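Local coordinates for Ras GTPase-activating-like protein IQGAP3 (Homo sapiens, PDB 3ISU) that probably serves as a scaffold in small-GTPase and calmodulin signalling, here represented by its RasGAP C-terminal (RGC) domain, at residues L81-Q90 with V107-N115. Sequence-based numbering, arbitrary orientation.
Sequences LHYQDLLQLQ and VNLLIFLLN
The ring of Y83 meets N115 at its edge: OD1 lies near the ring plane, 2.5 Å from Y83 OH, a very short hydrogen bond donated by the tyrosine, with the ring and amide planes moderately inclined. I111 CG2 and L114 CD1 approach the same ring obliquely, CG2 coming within 3.9 Å of CZ. Y83 carries CG anti to its backbone N (chi1 -164°), which swings the hydroxyl across to the partner helix although its CB does not point there. The second flat pair is Q90 and N108, whose amide planes stand 53° apart. Q90 NE2 donates to N108 OD1 at 2.8 Å, nearly straight (167°) and within its own amide plane, yet reaches the acceptor from above the carbonyl plane. Between these polar ends, helices 83-91 and 107-119 of the RGC domain run roughly antiparallel, their local axes 9.8 Å apart, and I111 fits as a knob into the hole formed by Y83, L86, L87 and Q90. Replacing Q90 by alanine removes the amide, so N108 OD1 would probably lose this donor and the cover over I111 CD1, now 3.7 Å from Q90 NE2, would probably thin on that side. Deeper, the side chains of L86 and L114 cross at about a right angle, their CD1 methyls 3.6 Å apart, while L81 and L110 meet tip to tip. M97 of strand 96-99 touches L81, L86 and L89, and F65 of strand 64-71 touches L114.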
loop_
_atom_site.group_PDB
_atom_site.type_symbol
_atom_site.label_atom_id
_atom_site.label_comp_id
_atom_site.label_asym_id
_atom_site.label_seq_id
_atom_site.Cartn_x
_atom_site.Cartn_y
_atom_site.Cartn_z
ATOM N N LEU A 81 -3.598 -4.989 -5.843
ATOM C CA LEU A 81 -2.861 -3.943 -6.555
ATOM C C LEU A 81 -2.202 -4.661 -7.743
ATOM O O LEU A 81 -1.635 -5.730 -7.568
ATOM C CB LEU A 81 -1.737 -3.333 -5.700
ATOM C CG LEU A 81 -1.832 -2.152 -4.733
ATOM C CD1 LEU A 81 -0.468 -1.948 -4.128
ATOM C CD2 LEU A 81 -2.250 -0.880 -5.490
ATOM N N HIS A 82 -2.284 -4.062 -8.923
ATOM C CA HIS A 82 -1.607 -4.575 -10.094
ATOM C C HIS A 82 -0.537 -3.576 -10.513
ATOM O O HIS A 82 -0.799 -2.383 -10.709
ATOM C CB HIS A 82 -2.613 -4.816 -11.204
ATOM C CG HIS A 82 -3.568 -5.918 -10.896
ATOM N ND1 HIS A 82 -3.299 -7.234 -11.199
ATOM C CD2 HIS A 82 -4.784 -5.908 -10.290
ATOM C CE1 HIS A 82 -4.323 -7.985 -10.830
ATOM N NE2 HIS A 82 -5.227 -7.210 -10.255
ATOM N N TYR A 83 0.678 -4.079 -10.643
ATOM C CA TYR A 83 1.796 -3.236 -10.984
ATOM C C TYR A 83 1.512 -2.489 -12.297
ATOM O O TYR A 83 1.812 -1.292 -12.411
ATOM C CB TYR A 83 3.019 -4.107 -11.108
ATOM C CG TYR A 83 4.301 -3.349 -11.077
ATOM C CD1 TYR A 83 4.919 -3.001 -9.879
ATOM C CD2 TYR A 83 4.866 -2.898 -12.263
ATOM C CE1 TYR A 83 6.117 -2.308 -9.880
ATOM C CE2 TYR A 83 6.009 -2.202 -12.250
ATOM C CZ TYR A 83 6.646 -1.924 -11.083
ATOM O OH TYR A 83 7.815 -1.221 -11.180
ATOM N N GLN A 84 0.879 -3.161 -13.261
ATOM C CA GLN A 84 0.615 -2.541 -14.570
ATOM C C GLN A 84 -0.361 -1.364 -14.467
ATOM O O GLN A 84 -0.221 -0.349 -15.170
ATOM C CB GLN A 84 0.114 -3.553 -15.580
ATOM C CG GLN A 84 -0.084 -2.956 -17.008
ATOM C CD GLN A 84 1.184 -2.396 -17.679
ATOM O OE1 GLN A 84 2.323 -2.884 -17.452
ATOM N NE2 GLN A 84 0.999 -1.336 -18.506
ATOM N N ASP A 85 -1.303 -1.454 -13.528
ATOM C CA ASP A 85 -2.215 -0.330 -13.249
ATOM C C ASP A 85 -1.450 0.878 -12.671
ATOM O O ASP A 85 -1.698 2.022 -13.046
ATOM C CB ASP A 85 -3.360 -0.760 -12.303
ATOM C CG ASP A 85 -4.320 -1.744 -12.937
ATOM O OD1 ASP A 85 -4.403 -1.845 -14.160
ATOM O OD2 ASP A 85 -4.999 -2.440 -12.197
ATOM N N LEU A 86 -0.518 0.639 -11.750
ATOM C CA LEU A 86 0.321 1.688 -11.232
ATOM C C LEU A 86 1.192 2.325 -12.349
ATOM O O LEU A 86 1.357 3.542 -12.403
ATOM C CB LEU A 86 1.237 1.136 -10.141
ATOM C CG LEU A 86 0.532 0.605 -8.891
ATOM C CD1 LEU A 86 1.590 0.016 -7.958
ATOM C CD2 LEU A 86 -0.256 1.738 -8.217
ATOM N N LEU A 87 1.769 1.501 -13.201
ATOM C CA LEU A 87 2.536 2.033 -14.360
ATOM C C LEU A 87 1.645 2.868 -15.251
ATOM O O LEU A 87 2.077 3.881 -15.754
ATOM C CB LEU A 87 3.205 0.931 -15.169
ATOM C CG LEU A 87 4.333 0.123 -14.517
ATOM C CD1 LEU A 87 5.007 -0.866 -15.508
ATOM C CD2 LEU A 87 5.411 1.087 -13.899
ATOM N N GLN A 88 0.400 2.460 -15.440
ATOM C CA GLN A 88 -0.519 3.240 -16.287
ATOM C C GLN A 88 -0.828 4.611 -15.630
ATOM O O GLN A 88 -0.842 5.653 -16.274
ATOM C CB GLN A 88 -1.786 2.457 -16.540
ATOM C CG GLN A 88 -2.875 3.147 -17.393
ATOM C CD GLN A 88 -2.423 3.403 -18.788
ATOM O OE1 GLN A 88 -1.649 2.609 -19.340
ATOM N NE2 GLN A 88 -2.906 4.513 -19.392
ATOM N N LEU A 89 -1.046 4.611 -14.317
ATOM C CA LEU A 89 -1.223 5.865 -13.600
ATOM C C LEU A 89 -0.040 6.771 -13.777
ATOM O O LEU A 89 -0.204 7.953 -14.119
ATOM C CB LEU A 89 -1.487 5.604 -12.120
ATOM C CG LEU A 89 -2.875 5.048 -11.848
ATOM C CD1 LEU A 89 -3.027 4.808 -10.291
ATOM C CD2 LEU A 89 -4.039 5.954 -12.321
ATOM N N GLN A 90 1.147 6.209 -13.582
ATOM C CA GLN A 90 2.366 6.954 -13.667
ATOM C C GLN A 90 2.551 7.536 -15.094
ATOM O O GLN A 90 2.915 8.718 -15.259
ATOM C CB GLN A 90 3.533 6.070 -13.264
ATOM C CG GLN A 90 4.878 6.753 -13.280
ATOM C CD GLN A 90 6.006 5.793 -13.029
ATOM O OE1 GLN A 90 6.232 4.874 -13.804
ATOM N NE2 GLN A 90 6.748 6.023 -11.950
ATOM N N VAL A 107 1.899 7.374 -6.182
ATOM C CA VAL A 107 2.093 6.320 -7.155
ATOM C C VAL A 107 3.591 6.057 -7.376
ATOM O O VAL A 107 4.031 4.906 -7.358
ATOM C CB VAL A 107 1.359 6.669 -8.492
ATOM C CG1 VAL A 107 1.763 5.690 -9.602
ATOM C CG2 VAL A 107 -0.161 6.639 -8.317
ATOM N N ASN A 108 4.415 7.100 -7.591
ATOM C CA ASN A 108 5.822 6.872 -7.849
ATOM C C ASN A 108 6.512 6.137 -6.708
ATOM O O ASN A 108 7.302 5.219 -6.941
ATOM C CB ASN A 108 6.553 8.200 -8.095
ATOM C CG ASN A 108 6.215 8.811 -9.451
ATOM O OD1 ASN A 108 5.729 8.110 -10.319
ATOM N ND2 ASN A 108 6.487 10.111 -9.633
ATOM N N LEU A 109 6.225 6.553 -5.474
ATOM C CA LEU A 109 6.919 5.970 -4.350
ATOM C C LEU A 109 6.383 4.577 -3.970
ATOM O O LEU A 109 7.162 3.723 -3.468
ATOM C CB LEU A 109 7.010 6.950 -3.181
ATOM C CG LEU A 109 8.026 8.079 -3.441
ATOM C CD1 LEU A 109 7.843 9.166 -2.389
ATOM C CD2 LEU A 109 9.448 7.569 -3.479
ATOM N N LEU A 110 5.121 4.317 -4.283
ATOM C CA LEU A 110 4.580 2.950 -4.173
ATOM C C LEU A 110 5.250 2.034 -5.152
ATOM O O LEU A 110 5.688 0.954 -4.781
ATOM C CB LEU A 110 3.074 2.918 -4.313
ATOM C CG LEU A 110 2.346 1.568 -4.192
ATOM C CD1 LEU A 110 2.711 0.879 -2.826
ATOM C CD2 LEU A 110 0.835 1.822 -4.387
ATOM N N ILE A 111 5.374 2.468 -6.409
ATOM C CA ILE A 111 6.103 1.671 -7.401
ATOM C C ILE A 111 7.522 1.350 -6.910
ATOM O O ILE A 111 8.000 0.187 -7.015
ATOM C CB ILE A 111 6.135 2.373 -8.782
ATOM C CG1 ILE A 111 4.747 2.340 -9.388
ATOM C CG2 ILE A 111 7.183 1.718 -9.695
ATOM C CD1 ILE A 111 4.575 3.268 -10.644
ATOM N N PHE A 112 8.217 2.365 -6.398
ATOM C CA PHE A 112 9.563 2.195 -5.876
ATOM C C PHE A 112 9.609 1.207 -4.714
ATOM O O PHE A 112 10.410 0.293 -4.723
ATOM C CB PHE A 112 10.110 3.532 -5.463
ATOM C CG PHE A 112 11.508 3.472 -4.894
ATOM C CD1 PHE A 112 12.559 3.042 -5.669
ATOM C CD2 PHE A 112 11.754 3.888 -3.600
ATOM C CE1 PHE A 112 13.868 3.019 -5.149
ATOM C CE2 PHE A 112 13.047 3.865 -3.072
ATOM C CZ PHE A 112 14.090 3.427 -3.852
ATOM N N LEU A 113 8.692 1.322 -3.768
ATOM C CA LEU A 113 8.636 0.352 -2.665
ATOM C C LEU A 113 8.369 -1.099 -3.108
ATOM O O LEU A 113 9.089 -2.020 -2.682
ATOM C CB LEU A 113 7.575 0.762 -1.660
ATOM C CG LEU A 113 7.522 -0.001 -0.323
ATOM C CD1 LEU A 113 8.740 0.281 0.559
ATOM C CD2 LEU A 113 6.210 0.415 0.415
ATOM N N LEU A 114 7.369 -1.300 -3.963
ATOM C CA LEU A 114 7.119 -2.602 -4.555
ATOM C C LEU A 114 8.352 -3.167 -5.307
ATOM O O LEU A 114 8.722 -4.331 -5.093
ATOM C CB LEU A 114 5.895 -2.581 -5.462
ATOM C CG LEU A 114 4.554 -2.271 -4.799
ATOM C CD1 LEU A 114 3.482 -2.205 -5.902
ATOM C CD2 LEU A 114 4.162 -3.273 -3.751
ATOM N N ASN A 115 9.008 -2.345 -6.104
ATOM C CA ASN A 115 10.261 -2.731 -6.791
ATOM C C ASN A 115 11.369 -3.200 -5.839
ATOM O O ASN A 115 12.006 -4.231 -6.073
ATOM C CB ASN A 115 10.884 -1.554 -7.559
ATOM C CG ASN A 115 10.135 -1.193 -8.837
ATOM O OD1 ASN A 115 9.253 -1.928 -9.280
ATOM N ND2 ASN A 115 10.513 -0.057 -9.453
#